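Local coordinates for protein polysialic acid O-acetyltransferase (Escherichia coli, PDB 3JQY) that transfers acetyl groups from acetyl-CoA to the O7 or O9 position of sialic acid residues in the capsular polysialic acid, at residues B[55-59]-B[60-64]; B[199-202]-B[203-206]. All blocks are in the same frame, centred on the assembly; numbering follows the deposited sequence.

Contact 1: B[55-59]-B[60-64]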
loop_
_atom_site.group_PDB
_atom_site.type_symbol
_atom_site.label_atom_id
_atom_site.label_comp_id
_atom_site.label_asym_id
_atom_site.label_seq_id
_atom_site.Cartn_x
_atom_site.Cartn_y
_atom_site.Cartn_z
ATOM N N VAL B 55 11.463 24.379 4.218
ATOM C CA VAL B 55 11.530 24.754 2.815
ATOM C C VAL B 55 12.991 24.699 2.372
ATOM O O VAL B 55 13.890 25.178 3.071
ATOM C CB VAL B 55 10.912 26.140 2.541
ATOM C CG1 VAL B 55 11.601 27.206 3.362
ATOM C CG2 VAL B 55 10.992 26.481 1.052
ATOM N N GLN B 56 13.212 24.067 1.229
ATOM C CA GLN B 56 14.541 23.881 0.678
ATOM C C GLN B 56 14.537 24.404 -0.748
ATOM O O GLN B 56 13.811 23.894 -1.593
ATOM C CB GLN B 56 14.907 22.393 0.688
ATOM C CG GLN B 56 16.237 22.065 0.038
ATOM C CD GLN B 56 17.411 22.377 0.934
ATOM O OE1 GLN B 56 17.460 21.940 2.086
ATOM N NE2 GLN B 56 18.372 23.131 0.410
ATOM N N PHE B 57 15.339 25.428 -1.015
ATOM C CA PHE B 57 15.474 25.963 -2.364
ATOM C C PHE B 57 16.768 25.437 -2.973
ATOM O O PHE B 57 17.856 25.872 -2.589
ATOM C CB PHE B 57 15.544 27.498 -2.341
ATOM C CG PHE B 57 14.266 28.184 -1.901
ATOM C CD1 PHE B 57 13.186 28.290 -2.765
ATOM C CD2 PHE B 57 14.171 28.766 -0.648
ATOM C CE1 PHE B 57 12.028 28.936 -2.381
ATOM C CE2 PHE B 57 13.015 29.418 -0.253
ATOM C CZ PHE B 57 11.940 29.506 -1.122
ATOM N N ASN B 58 16.653 24.495 -3.904
ATOM C CA ASN B 58 17.813 23.986 -4.636
ATOM C C ASN B 58 17.768 24.488 -6.076
ATOM O O ASN B 58 17.792 23.700 -7.023
ATOM C CB ASN B 58 17.833 22.455 -4.651
ATOM C CG ASN B 58 18.177 21.847 -3.302
ATOM O OD1 ASN B 58 18.837 22.467 -2.475
ATOM N ND2 ASN B 58 17.726 20.617 -3.081
ATOM N N GLY B 59 17.694 25.803 -6.228
ATOM C CA GLY B 59 17.572 26.426 -7.532
ATOM C C GLY B 59 17.290 27.909 -7.377
ATOM O O GLY B 59 17.330 28.437 -6.273
ATOM N N ASN B 60 16.990 28.570 -8.489
ATOM C CA ASN B 60 16.821 30.020 -8.500
ATOM C C ASN B 60 15.417 30.471 -8.879
ATOM O O ASN B 60 14.692 29.766 -9.583
ATOM C CB ASN B 60 17.816 30.636 -9.487
ATOM C CG ASN B 60 19.229 30.130 -9.283
ATOM O OD1 ASN B 60 19.692 29.991 -8.153
ATOM N ND2 ASN B 60 19.927 29.858 -10.384
ATOM N N ASN B 61 15.051 31.666 -8.422
ATOM C CA ASN B 61 13.823 32.322 -8.857
ATOM C C ASN B 61 12.581 31.490 -8.595
ATOM O O ASN B 61 11.657 31.465 -9.412
ATOM C CB ASN B 61 13.915 32.695 -10.335
ATOM C CG ASN B 61 15.075 33.629 -10.616
ATOM O OD1 ASN B 61 15.739 33.524 -11.647
ATOM N ND2 ASN B 61 15.337 34.536 -9.683
ATOM N N ASN B 62 12.572 30.808 -7.455
ATOM C CA ASN B 62 11.403 30.052 -7.015
ATOM C C ASN B 62 10.566 30.891 -6.070
ATOM O O ASN B 62 11.059 31.845 -5.480
ATOM C CB ASN B 62 11.847 28.787 -6.287
ATOM C CG ASN B 62 12.693 27.887 -7.158
ATOM O OD1 ASN B 62 13.899 27.754 -6.954
ATOM N ND2 ASN B 62 12.066 27.268 -8.139
ATOM N N LYS B 63 9.295 30.535 -5.924
ATOM C CA LYS B 63 8.434 31.221 -4.970
ATOM C C LYS B 63 7.528 30.261 -4.212
ATOM O O LYS B 63 6.851 29.422 -4.814
ATOM C CB LYS B 63 7.598 32.299 -5.658
ATOM C CG LYS B 63 6.916 33.259 -4.668
ATOM C CD LYS B 63 6.242 34.425 -5.385
ATOM C CE LYS B 63 5.618 35.403 -4.399
ATOM N NZ LYS B 63 4.946 36.533 -5.101
ATOM N N LEU B 64 7.539 30.391 -2.889
ATOM C CA LEU B 64 6.603 29.687 -2.016
ATOM C C LEU B 64 5.735 30.721 -1.314
ATOM O O LEU B 64 6.254 31.635 -0.670
ATOM C CB LEU B 64 7.347 28.856 -0.974
ATOM C CG LEU B 64 6.500 28.255 0.154
ATOM C CD1 LEU B 64 5.442 27.327 -0.413
ATOM C CD2 LEU B 64 7.370 27.527 1.169
#

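Contact 2: B[199-202]-B[203-206]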
loop_
_atom_site.group_PDB
_atom_site.type_symbol
_atom_site.label_atom_id
_atom_site.label_comp_id
_atom_site.label_asym_id
_atom_site.label_seq_id
_atom_site.Cartn_x
_atom_site.Cartn_y
_atom_site.Cartn_z
ATOM N N ASP B 199 -8.810 10.129 -16.422
ATOM C CA ASP B 199 -9.708 11.149 -15.873
ATOM C C ASP B 199 -10.920 10.539 -15.177
ATOM O O ASP B 199 -11.457 9.520 -15.622
ATOM C CB ASP B 199 -10.210 12.086 -16.979
ATOM C CG ASP B 199 -9.107 12.930 -17.589
ATOM O OD1 ASP B 199 -8.009 13.002 -17.006
ATOM O OD2 ASP B 199 -9.342 13.530 -18.661
ATOM N N VAL B 200 -11.340 11.167 -14.081
ATOM C CA VAL B 200 -12.587 10.823 -13.410
ATOM C C VAL B 200 -13.523 12.023 -13.542
ATOM O O VAL B 200 -13.198 13.112 -13.088
ATOM C CB VAL B 200 -12.351 10.530 -11.914
ATOM C CG1 VAL B 200 -13.675 10.224 -11.205
ATOM C CG2 VAL B 200 -11.375 9.385 -11.744
ATOM N N PRO B 201 -14.684 11.838 -14.188
ATOM C CA PRO B 201 -15.570 12.995 -14.379
ATOM C C PRO B 201 -16.202 13.472 -13.069
ATOM O O PRO B 201 -16.089 12.811 -12.035
ATOM C CB PRO B 201 -16.661 12.460 -15.326
ATOM C CG PRO B 201 -16.187 11.106 -15.787
ATOM C CD PRO B 201 -15.280 10.599 -14.710
ATOM N N SER B 202 -16.874 14.617 -13.131
ATOM C CA SER B 202 -17.534 15.199 -11.968
ATOM C C SER B 202 -18.634 14.303 -11.403
ATOM O O SER B 202 -19.309 13.596 -12.144
ATOM C CB SER B 202 -18.123 16.560 -12.345
ATOM O OG SER B 202 -18.795 17.134 -11.241
ATOM N N MET B 203 -18.797 14.330 -10.084
ATOM C CA MET B 203 -19.870 13.604 -9.405
ATOM C C MET B 203 -19.867 12.093 -9.666
ATOM O O MET B 203 -20.916 11.484 -9.865
ATOM C CB MET B 203 -21.229 14.234 -9.729
ATOM C CG MET B 203 -21.393 15.614 -9.083
ATOM S SD MET B 203 -22.901 16.501 -9.553
ATOM C CE MET B 203 -22.513 16.906 -11.255
ATOM N N CYS B 204 -18.677 11.497 -9.642
ATOM C CA CYS B 204 -18.526 10.049 -9.793
ATOM C C CYS B 204 -17.671 9.499 -8.670
ATOM O O CYS B 204 -16.822 10.205 -8.143
ATOM C CB CYS B 204 -17.817 9.712 -11.099
ATOM S SG CYS B 204 -18.763 10.024 -12.592
ATOM N N ALA B 205 -17.888 8.233 -8.326
ATOM C CA ALA B 205 -16.985 7.517 -7.437
ATOM C C ALA B 205 -16.171 6.534 -8.277
ATOM O O ALA B 205 -16.726 5.818 -9.113
ATOM C CB ALA B 205 -17.763 6.780 -6.364
ATOM N N ALA B 206 -14.856 6.522 -8.066
ATOM C CA ALA B 206 -13.963 5.616 -8.779
ATOM C C ALA B 206 -13.113 4.851 -7.776
ATOM O O ALA B 206 -12.774 5.380 -6.715
ATOM C CB ALA B 206 -13.069 6.396 -9.722
#

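Contact 1: B[55-59]-B[60-64]
V55 and L64 meet tip to tip across the inside of a turn, V55 CG2 lying 3.8 Å from L64 CD2. L64 sends CG anti to its backbone N (chi1 170°), which carries CD2 over to the valine; F79 of the following coil touches both. Nearer the bend, the edge of the F57 ring meets the aliphatic CB of N62, F57 CD1 standing 3.8 Å from N62 CB, and the two side chains pass one another pointing opposite ways. V55 CG2 sits 3.7 Å above one face of the F57 ring, nearer its margin than its centre, and the ring also packs nearly parallel to that of F79.

Polar bonds tie the bend to neighbouring coils. N60 OD1 accepts a hydrogen bond from the backbone N of S38, and the N60 backbone N donates to D82 OD1. With an alanine here the side-chain amide is gone, and the S38 N-H would probably lose its acceptor at this corner. On the outer side of the strand, Q56 NE2 bonds to D34 OD2 and, weakly, to N58 OD1, with Q56 NE2 and N58 OD1 3.0 Å apart.

Strands 53-58 and 63-66 belong to different parallel sheets, and their inward residues fill the interior at a corner of the left-handed beta-helix.

Contact 2: B[199-202]-B[203-206]
V200 spreads its two methyls over the CB of A206, with V200 CG2 4.0 Å from A206 CB and CG1 only slightly farther. V200 CG1 also faces C204, its distance to C204 CB being 4.2 Å. I190 touches both V200 and A206, while I213 of strand 211-216 packs on V200 and C204, so the small apolar cluster is shared with neighbouring strands.

Next along the chain, the P201 ring comes up to the cysteine sulfur: P201 CD lies 4.1 Å from C204 SG. The carbonyl of this proline packs beside the same side chain, with P201 O 3.7 Å from C204 CB. S188 OG bonds to P201 O and to C204 N, bridging the turn.

At the bend, S202 OG sits 3.7 Å from the terminal methyl CE of M203, because the methionine chain folds back at chi3 (-71°) after an extended chi2. The hydroxyl is hydrogen-bonded to S186 O, and the S202 carbonyl oxygen accepts a bond from NE2 of H250, a residue of the C-terminal histidine tag. L242 of helix 233-245 touches both S202 and M203, and M203 also packs against I152 of a neighbouring subunit.

M203 has a left-handed backbone conformation, which helps to reverse the chain between the loop and strand 204-208. The side chains of K198 and K215, which probably bind acetyl-CoA, lie about 7 Å from those of V200 and C204 respectively. The turn thus borders the probable cofactor site, at the C-terminal end of the left-handed beta-helix.

From the N terminus, the chain first reaches contact 1, where 55-64 turns the corner from strand 53-58 into strand 63-66 and so joins two parallel sheets of the beta-helix. Many further coils follow before contact 2, where 199-206 leads from the loop after strand 195-196 into strand 204-208, whose next partner, strand 211-216, runs antiparallel to it. Each contact closes its own short loop; the two lie in series, neither nesting nor crossing. The centres of contact 1 and contact 2 are about 34 Å apart, on opposite sides of the chain's centre. Contact 1 thus belongs to an early coil, contact 2 to the passage from the last coils toward helix 233-245.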